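Local coordinates for protein histidinol-phosphate aminotransferase (Clostridium acetobutylicum, PDB 3FTB) that probably transfers amino groups with pyridoxal 5'-phosphate as cofactor, acting as a histidinol-phosphate aminotransferase, at residues I91-S96 with N114-V120; I142-V148 with K176-I180. All coordinates share one frame; numbering follows the deposited sequence.

Contact 1: I91-S96 with N114-V120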
ATOM      1  N   ILE A  91      -9.737   7.979  -1.014  1.00 25.79           N
ATOM      2  CA  ILE A  91     -10.287   9.007  -1.895  1.00 26.06           C
ATOM      3  C   ILE A  91     -10.523   8.441  -3.294  1.00 30.89           C
ATOM      4  O   ILE A  91     -11.639   8.502  -3.824  1.00 34.36           O
ATOM      5  CB  ILE A  91      -9.333  10.211  -1.997  1.00 39.81           C
ATOM      6  CG1 ILE A  91      -9.180  10.881  -0.626  1.00 37.75           C
ATOM      7  CG2 ILE A  91      -9.827  11.200  -3.049  1.00 36.58           C
ATOM      8  CD1 ILE A  91      -8.140  11.977  -0.592  1.00 33.15           C
ATOM      9  N   GLU A  92      -9.472   7.874  -3.881  1.00 25.16           N
ATOM     10  CA  GLU A  92      -9.594   7.223  -5.182  1.00 37.89           C
ATOM     11  C   GLU A  92     -10.678   6.148  -5.190  1.00 39.17           C
ATOM     12  O   GLU A  92     -11.573   6.176  -6.032  1.00 39.04           O
ATOM     13  CB  GLU A  92      -8.259   6.613  -5.621  1.00 41.37           C
ATOM     14  CG  GLU A  92      -8.389   5.657  -6.800  1.00 42.38           C
ATOM     15  CD  GLU A  92      -7.052   5.294  -7.407  1.00 54.00           C
ATOM     16  OE1 GLU A  92      -6.165   6.170  -7.449  1.00 63.35           O
ATOM     17  OE2 GLU A  92      -6.886   4.134  -7.843  1.00 57.37           O
ATOM     18  N   LEU A  93     -10.587   5.206  -4.249  1.00 36.26           N
ATOM     19  CA  LEU A  93     -11.474   4.042  -4.220  1.00 39.80           C
ATOM     20  C   LEU A  93     -12.940   4.385  -4.004  1.00 43.31           C
ATOM     21  O   LEU A  93     -13.819   3.817  -4.657  1.00 40.88           O
ATOM     22  CB  LEU A  93     -11.031   3.039  -3.155  1.00 40.77           C
ATOM     23  CG  LEU A  93      -9.831   2.169  -3.523  1.00 38.38           C
ATOM     24  CD1 LEU A  93      -9.352   1.450  -2.300  1.00 31.18           C
ATOM     25  CD2 LEU A  93     -10.180   1.188  -4.628  1.00 39.41           C
ATOM     26  N   SER A  94     -13.210   5.295  -3.077  1.00 38.24           N
ATOM     27  CA  SER A  94     -14.585   5.692  -2.826  1.00 34.58           C
ATOM     28  C   SER A  94     -15.172   6.395  -4.054  1.00 31.33           C
ATOM     29  O   SER A  94     -16.360   6.277  -4.348  1.00 32.55           O
ATOM     30  CB  SER A  94     -14.688   6.562  -1.576  1.00 29.42           C
ATOM     31  OG  SER A  94     -13.828   7.683  -1.653  1.00 33.30           O
ATOM     32  N   ILE A  95     -14.329   7.103  -4.788  1.00 31.46           N
ATOM     33  CA  ILE A  95     -14.784   7.791  -5.989  1.00 38.99           C
ATOM     34  C   ILE A  95     -14.885   6.804  -7.159  1.00 38.49           C
ATOM     35  O   ILE A  95     -15.677   7.001  -8.090  1.00 30.87           O
ATOM     36  CB  ILE A  95     -13.862   8.988  -6.336  1.00 34.10           C
ATOM     37  CG1 ILE A  95     -14.010  10.101  -5.293  1.00 27.45           C
ATOM     38  CG2 ILE A  95     -14.154   9.524  -7.739  1.00 33.92           C
ATOM     39  CD1 ILE A  95     -12.962  11.201  -5.422  1.00 14.18           C
ATOM     40  N   SER A  96     -14.102   5.729  -7.090  1.00 37.37           N
ATOM     41  CA  SER A  96     -14.111   4.694  -8.125  1.00 40.36           C
ATOM     42  C   SER A  96     -15.453   3.980  -8.210  1.00 40.54           C
ATOM     43  O   SER A  96     -15.726   3.276  -9.185  1.00 41.45           O
ATOM     44  CB  SER A  96     -12.998   3.666  -7.884  1.00 33.66           C
ATOM     45  OG  SER A  96     -13.349   2.733  -6.868  1.00 33.66           O
ATOM     46  N   ASN A 114      -8.675  11.649  -9.625  1.00 39.90           N
ATOM     47  CA  ASN A 114      -9.145  10.274  -9.468  1.00 42.11           C
ATOM     48  C   ASN A 114     -10.427   9.987 -10.222  1.00 38.57           C
ATOM     49  O   ASN A 114     -10.574   8.928 -10.828  1.00 51.76           O
ATOM     50  CB  ASN A 114      -9.299   9.923  -7.993  1.00 36.26           C
ATOM     51  CG  ASN A 114      -7.968   9.663  -7.330  1.00 42.43           C
ATOM     52  OD1 ASN A 114      -7.692  10.167  -6.249  1.00 40.58           O
ATOM     53  ND2 ASN A 114      -7.119   8.882  -7.991  1.00 50.04           N
ATOM     54  N   ALA A 115     -11.354  10.936 -10.184  1.00 29.27           N
ATOM     55  CA  ALA A 115     -12.570  10.843 -10.974  1.00 31.22           C
ATOM     56  C   ALA A 115     -12.241  10.515 -12.426  1.00 26.84           C
ATOM     57  O   ALA A 115     -12.684   9.490 -12.945  1.00 26.36           O
ATOM     58  CB  ALA A 115     -13.389  12.142 -10.877  1.00 28.88           C
ATOM     59  N   LYS A 116     -11.470  11.389 -13.073  1.00 36.12           N
ATOM     60  CA  LYS A 116     -10.999  11.138 -14.436  1.00 38.95           C
ATOM     61  C   LYS A 116     -10.302   9.780 -14.530  1.00 43.15           C
ATOM     62  O   LYS A 116     -10.507   9.038 -15.486  1.00 55.60           O
ATOM     63  CB  LYS A 116     -10.074  12.265 -14.922  1.00 39.62           C
ATOM     64  CG  LYS A 116     -10.745  13.643 -14.960  1.00 46.35           C
ATOM     65  CD  LYS A 116     -10.139  14.596 -16.013  1.00 45.63           C
ATOM     66  CE  LYS A 116      -8.796  15.155 -15.578  1.00 36.67           C
ATOM     67  NZ  LYS A 116      -8.555  16.539 -16.086  1.00 31.59           N
ATOM     68  N   LYS A 117      -9.497   9.451 -13.520  1.00 42.37           N
ATOM     69  CA  LYS A 117      -8.785   8.174 -13.465  1.00 42.76           C
ATOM     70  C   LYS A 117      -9.707   6.953 -13.528  1.00 47.20           C
ATOM     71  O   LYS A 117      -9.277   5.854 -13.893  1.00 45.18           O
ATOM     72  CB  LYS A 117      -7.916   8.098 -12.203  1.00 41.34           C
ATOM     73  CG  LYS A 117      -7.259   6.746 -11.990  1.00 48.37           C
ATOM     74  CD  LYS A 117      -6.177   6.778 -10.920  1.00 55.01           C
ATOM     75  CE  LYS A 117      -5.650   5.375 -10.638  1.00 60.95           C
ATOM     76  NZ  LYS A 117      -4.355   5.388  -9.899  1.00 60.77           N
ATOM     77  N   HIS A 118     -10.970   7.141 -13.163  1.00 46.91           N
ATOM     78  CA  HIS A 118     -11.919   6.032 -13.112  1.00 33.25           C
ATOM     79  C   HIS A 118     -13.166   6.273 -13.959  1.00 32.33           C
ATOM     80  O   HIS A 118     -14.166   5.590 -13.796  1.00 45.12           O
ATOM     81  CB  HIS A 118     -12.300   5.710 -11.660  1.00 35.45           C
ATOM     82  CG  HIS A 118     -11.188   5.085 -10.872  1.00 38.51           C
ATOM     83  ND1 HIS A 118     -10.926   3.729 -10.897  1.00 36.81           N
ATOM     84  CD2 HIS A 118     -10.259   5.633 -10.054  1.00 37.52           C
ATOM     85  CE1 HIS A 118      -9.887   3.471 -10.122  1.00 33.65           C
ATOM     86  NE2 HIS A 118      -9.462   4.607  -9.600  1.00 40.33           N
ATOM     87  N   GLY A 119     -13.101   7.244 -14.862  1.00 36.31           N
ATOM     88  CA  GLY A 119     -14.207   7.528 -15.762  1.00 39.51           C
ATOM     89  C   GLY A 119     -15.484   8.067 -15.130  1.00 35.62           C
ATOM     90  O   GLY A 119     -16.570   7.925 -15.697  1.00 29.57           O
ATOM     91  N   VAL A 120     -15.360   8.693 -13.964  1.00 42.24           N
ATOM     92  CA  VAL A 120     -16.518   9.274 -13.288  1.00 34.86           C
ATOM     93  C   VAL A 120     -16.862  10.624 -13.900  1.00 35.24           C
ATOM     94  O   VAL A 120     -15.980  11.434 -14.168  1.00 36.34           O
ATOM     95  CB  VAL A 120     -16.249   9.463 -11.786  1.00 30.81           C
ATOM     96  CG1 VAL A 120     -17.489   9.957 -11.078  1.00 27.19           C
ATOM     97  CG2 VAL A 120     -15.757   8.155 -11.155  1.00 26.19           C
TER

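Contact 2: I142-V148 with K176-I180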
ATOM      1  N   ILE A 142     -28.175  17.815  -6.526  1.00 35.97           N
ATOM      2  CA  ILE A 142     -28.013  16.494  -5.933  1.00 48.16           C
ATOM      3  C   ILE A 142     -28.804  15.373  -6.611  1.00 45.13           C
ATOM      4  O   ILE A 142     -28.532  14.201  -6.373  1.00 54.87           O
ATOM      5  CB  ILE A 142     -28.274  16.499  -4.415  1.00 47.45           C
ATOM      6  CG1 ILE A 142     -27.266  15.580  -3.721  1.00 46.58           C
ATOM      7  CG2 ILE A 142     -29.718  16.117  -4.116  1.00 48.74           C
ATOM      8  CD1 ILE A 142     -27.448  15.507  -2.231  1.00 49.04           C
ATOM      9  N   ASP A 143     -29.771  15.722  -7.455  1.00 45.08           N
ATOM     10  CA  ASP A 143     -30.412  14.731  -8.326  1.00 48.04           C
ATOM     11  C   ASP A 143     -29.649  14.560  -9.645  1.00 33.22           C
ATOM     12  O   ASP A 143     -29.968  13.690 -10.444  1.00 33.76           O
ATOM     13  CB  ASP A 143     -31.868  15.116  -8.628  1.00 60.50           C
ATOM     14  CG  ASP A 143     -32.866  14.392  -7.742  1.00 74.06           C
ATOM     15  OD1 ASP A 143     -32.501  13.360  -7.139  1.00 81.36           O
ATOM     16  OD2 ASP A 143     -34.026  14.852  -7.664  1.00 78.68           O
ATOM     17  N   ASP A 144     -28.658  15.408  -9.882  1.00 33.02           N
ATOM     18  CA  ASP A 144     -27.871  15.339 -11.111  1.00 36.55           C
ATOM     19  C   ASP A 144     -26.728  14.326 -11.012  1.00 38.10           C
ATOM     20  O   ASP A 144     -26.145  13.929 -12.023  1.00 41.81           O
ATOM     21  CB  ASP A 144     -27.297  16.722 -11.455  1.00 49.68           C
ATOM     22  CG  ASP A 144     -28.266  17.586 -12.246  1.00 60.99           C
ATOM     23  OD1 ASP A 144     -28.242  18.828 -12.076  1.00 58.05           O
ATOM     24  OD2 ASP A 144     -29.047  17.019 -13.042  1.00 67.43           O
ATOM     25  N   VAL A 145     -26.408  13.914  -9.790  1.00 36.07           N
ATOM     26  CA  VAL A 145     -25.217  13.109  -9.541  1.00 36.69           C
ATOM     27  C   VAL A 145     -25.524  11.875  -8.696  1.00 37.96           C
ATOM     28  O   VAL A 145     -26.628  11.719  -8.173  1.00 39.06           O
ATOM     29  CB  VAL A 145     -24.140  13.944  -8.816  1.00 40.44           C
ATOM     30  CG1 VAL A 145     -23.535  14.981  -9.757  1.00 30.42           C
ATOM     31  CG2 VAL A 145     -24.749  14.634  -7.608  1.00 46.05           C
ATOM     32  N   ASP A 146     -24.531  11.000  -8.574  1.00 43.32           N
ATOM     33  CA  ASP A 146     -24.648   9.794  -7.763  1.00 44.09           C
ATOM     34  C   ASP A 146     -24.001  10.019  -6.406  1.00 44.52           C
ATOM     35  O   ASP A 146     -24.263   9.279  -5.449  1.00 46.57           O
ATOM     36  CB  ASP A 146     -23.951   8.631  -8.463  1.00 46.48           C
ATOM     37  CG  ASP A 146     -24.316   8.539  -9.926  1.00 51.85           C
ATOM     38  OD1 ASP A 146     -25.526   8.480 -10.238  1.00 56.60           O
ATOM     39  OD2 ASP A 146     -23.390   8.536 -10.763  1.00 50.78           O
ATOM     40  N   SER A 147     -23.159  11.048  -6.332  1.00 42.51           N
ATOM     41  CA  SER A 147     -22.374  11.315  -5.133  1.00 45.83           C
ATOM     42  C   SER A 147     -21.823  12.751  -5.047  1.00 39.84           C
ATOM     43  O   SER A 147     -21.806  13.490  -6.032  1.00 35.23           O
ATOM     44  CB  SER A 147     -21.221  10.312  -5.043  1.00 46.42           C
ATOM     45  OG  SER A 147     -20.414  10.379  -6.207  1.00 48.55           O
ATOM     46  N   VAL A 148     -21.376  13.121  -3.848  1.00 37.17           N
ATOM     47  CA  VAL A 148     -20.726  14.399  -3.593  1.00 29.49           C
ATOM     48  C   VAL A 148     -19.459  14.096  -2.810  1.00 34.37           C
ATOM     49  O   VAL A 148     -19.438  13.165  -2.012  1.00 29.25           O
ATOM     50  CB  VAL A 148     -21.611  15.339  -2.731  1.00 34.58           C
ATOM     51  CG1 VAL A 148     -20.887  16.672  -2.444  1.00 24.47           C
ATOM     52  CG2 VAL A 148     -22.961  15.595  -3.400  1.00 27.88           C
ATOM     53  N   LYS A 176     -32.324   9.932  -0.989  1.00 43.07           N
ATOM     54  CA  LYS A 176     -32.153   9.657  -2.416  1.00 35.97           C
ATOM     55  C   LYS A 176     -31.138   8.554  -2.707  1.00 46.55           C
ATOM     56  O   LYS A 176     -30.768   8.325  -3.864  1.00 51.48           O
ATOM     57  CB  LYS A 176     -31.754  10.946  -3.133  1.00 44.87           C
ATOM     58  CG  LYS A 176     -32.874  11.980  -3.188  1.00 46.45           C
ATOM     59  CD  LYS A 176     -32.365  13.404  -3.076  1.00 45.17           C
ATOM     60  CE  LYS A 176     -33.490  14.402  -3.295  1.00 41.95           C
ATOM     61  NZ  LYS A 176     -34.092  14.261  -4.657  1.00 40.32           N
ATOM     62  N   LYS A 177     -30.698   7.864  -1.652  1.00 20.00           N
ATOM     63  CA  LYS A 177     -29.717   6.796  -1.790  1.00 20.00           C
ATOM     64  C   LYS A 177     -28.442   7.302  -2.459  1.00 20.00           C
ATOM     65  O   LYS A 177     -27.703   6.543  -3.059  1.00 37.46           O
ATOM     66  CB  LYS A 177     -30.303   5.631  -2.589  1.00 20.00           C
ATOM     67  CG  LYS A 177     -31.432   4.897  -1.882  1.00 20.00           C
ATOM     68  CD  LYS A 177     -31.982   3.771  -2.740  1.00 20.00           C
ATOM     69  CE  LYS A 177     -33.094   3.023  -2.023  1.00 20.00           C
ATOM     70  NZ  LYS A 177     -33.659   1.931  -2.862  1.00 20.00           N
ATOM     71  N   LYS A 178     -28.242   8.619  -2.356  1.00 48.16           N
ATOM     72  CA  LYS A 178     -27.038   9.272  -2.854  1.00 41.90           C
ATOM     73  C   LYS A 178     -25.922   9.091  -1.818  1.00 55.50           C
ATOM     74  O   LYS A 178     -26.191   8.901  -0.626  1.00 65.63           O
ATOM     75  CB  LYS A 178     -27.312  10.768  -3.094  1.00 37.98           C
ATOM     76  CG  LYS A 178     -28.365  11.078  -4.180  1.00 30.91           C
ATOM     77  CD  LYS A 178     -27.974  10.414  -5.486  1.00 36.32           C
ATOM     78  CE  LYS A 178     -29.167  10.134  -6.359  1.00 30.48           C
ATOM     79  NZ  LYS A 178     -29.565  11.324  -7.122  1.00 21.18           N
ATOM     80  N   THR A 179     -24.670   9.129  -2.256  1.00 52.49           N
ATOM     81  CA  THR A 179     -23.567   8.999  -1.307  1.00 51.72           C
ATOM     82  C   THR A 179     -22.769  10.300  -1.173  1.00 39.73           C
ATOM     83  O   THR A 179     -22.399  10.922  -2.169  1.00 35.23           O
ATOM     84  CB  THR A 179     -22.624   7.827  -1.668  1.00 50.70           C
ATOM     85  OG1 THR A 179     -23.358   6.596  -1.679  1.00 52.21           O
ATOM     86  CG2 THR A 179     -21.482   7.726  -0.660  1.00 46.34           C
ATOM     87  N   ILE A 180     -22.507  10.716   0.060  1.00 30.82           N
ATOM     88  CA  ILE A 180     -21.717  11.921   0.270  1.00 30.32           C
ATOM     89  C   ILE A 180     -20.406  11.603   0.983  1.00 30.51           C
ATOM     90  O   ILE A 180     -20.407  11.083   2.092  1.00 35.48           O
ATOM     91  CB  ILE A 180     -22.533  13.062   0.958  1.00 69.86           C
ATOM     92  CG1 ILE A 180     -22.669  12.845   2.461  1.00 72.24           C
ATOM     93  CG2 ILE A 180     -23.901  13.229   0.312  1.00 67.71           C
ATOM     94  CD1 ILE A 180     -21.827  13.797   3.258  1.00 76.17           C
TER
HETATM   95  O   HOH W   1     -31.660  11.153  -8.603  1.00 35.30           O
HETATM   96  O   HOH W   2     -25.562   6.787  -5.047  1.00 30.27           O

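Contact 1: I91-S96 with N114-V120
Glu92 reaches from its helix between Lys117 and His118, and its carboxylate serves both. OE1 forms a salt bridge with Lys117 NZ at 3.1 Å, meeting the ammonium on its syn side, 26° out of the carboxylate plane. His118 approaches differently: its NE2-H points at Glu92 OE2, 3.2 Å away, from well above the carboxylate plane, while OE2 lies almost exactly in the plane of the imidazole. Ring and carboxylate planes are turned 57° apart. With CG anti to the backbone N (chi1 167°) and the chain beyond it extended, the glutamate carries its charge across to the end of the opposing helix, and the long, extended Lys117 side chain crosses it at about a right angle. The CB of Asn114 lies 3.9 Å from Glu92 CA, packing against the base of the glutamate. One face of the imidazole is also covered, by Ser96 CB, 3.7 Å from the ring centroid and nearly on its normal, a CH-pi contact. On the apolar side, Ile95 CG2 packs 4.2 Å from Ala115 CB and 4.0 Å from Val120 CG2. Val120 is brought there by a Schellman motif that ends the helix, with Gly119 (positive phi) at C-prime, Val120 N bonded to Ala115 O and Gly119 N to Lys116 O. The contact thus pairs the last turns of helices 87-95 and 110-117, just before the chain enters strand 121-126, an outermost strand of the seven-stranded sheet within this chain. Ile91 and Ser94 lean on strand 207-212 of that sheet, while Gln242 of the second subunit packs on Lys117.

Contact 2: I142-V148 with K176-I180
Lys176 lays its aliphatic chain against Ile142, CD to CG2 at 3.9 Å, before its ammonium turns to Asp143. NZ stands 3.1 Å from Asp143 OD2 and about equally far from OD1, a forked salt bridge whose two hydrogen bonds are each weak. Lys178 reaches the same carboxylate from the next residue but one, bent at its second and fourth torsions, and these bends fold its ammonium into the turn that leads to strand 147-151. There NZ donates to two backbone carbonyls: Ile142 O at 3.1 Å, in the carbonyl plane on a lone pair, and Val145 O, met almost head-on with a C=O...N angle of 174°. A water accepts from the same NZ and donates to Asp143 OD1, which also forms a longer, 3.6 Å salt bridge with Lys178 NZ. Farther along, the segments become neighbouring parallel strands. Thr179 N donates to Asp146 O at 3.2 Å with a nearly straight N-H...O angle of 172°, and Val148 N returns the link to Thr179 O at 2.9 Å. A second water donates to both Asp146 O and Lys177 O just ahead of the strand pair. Ser147 and Thr179 share one face of the sheet; Val148 and Ile180 share the other, where Ile180 CG2 touches Val148 CB and Phe166 and Leu170 of helix 163-176 cover Ile180. These strands and that helix form a beta-alpha-beta crossover, and the contact joins the two strand starts. Chemically, Lys178, whose ammonium is held by Ile142 O and Val145 O, ties the 142-145 turn to the start of strand 179-183; the Asp143 carboxylate would probably favour the charged form of both lysines, close before the first paired residues of the parallel strands.

In the fold
Contacts 1 and 2 lie on the same side of the chain's centre, about 15 Å apart between centres, and share no residue. Both are largely buried and serve the same seven-stranded sheet: contact 1 joins two helices flanking it, contact 2 joins adjacent parallel strands within it. Contact 1 relies almost wholly on side chains, and the second subunit comes within reach of it. Contact 2 combines backbone sheet bonds with lysine-to-carbonyl bonds and two bridging waters; no other chain of the assembly touches it, and its charged end includes exposed Asp143. Each gathers several partners round one ionic group, a carboxylate in 91-96/114-120 and mainly an ammonium in 142-148/176-180.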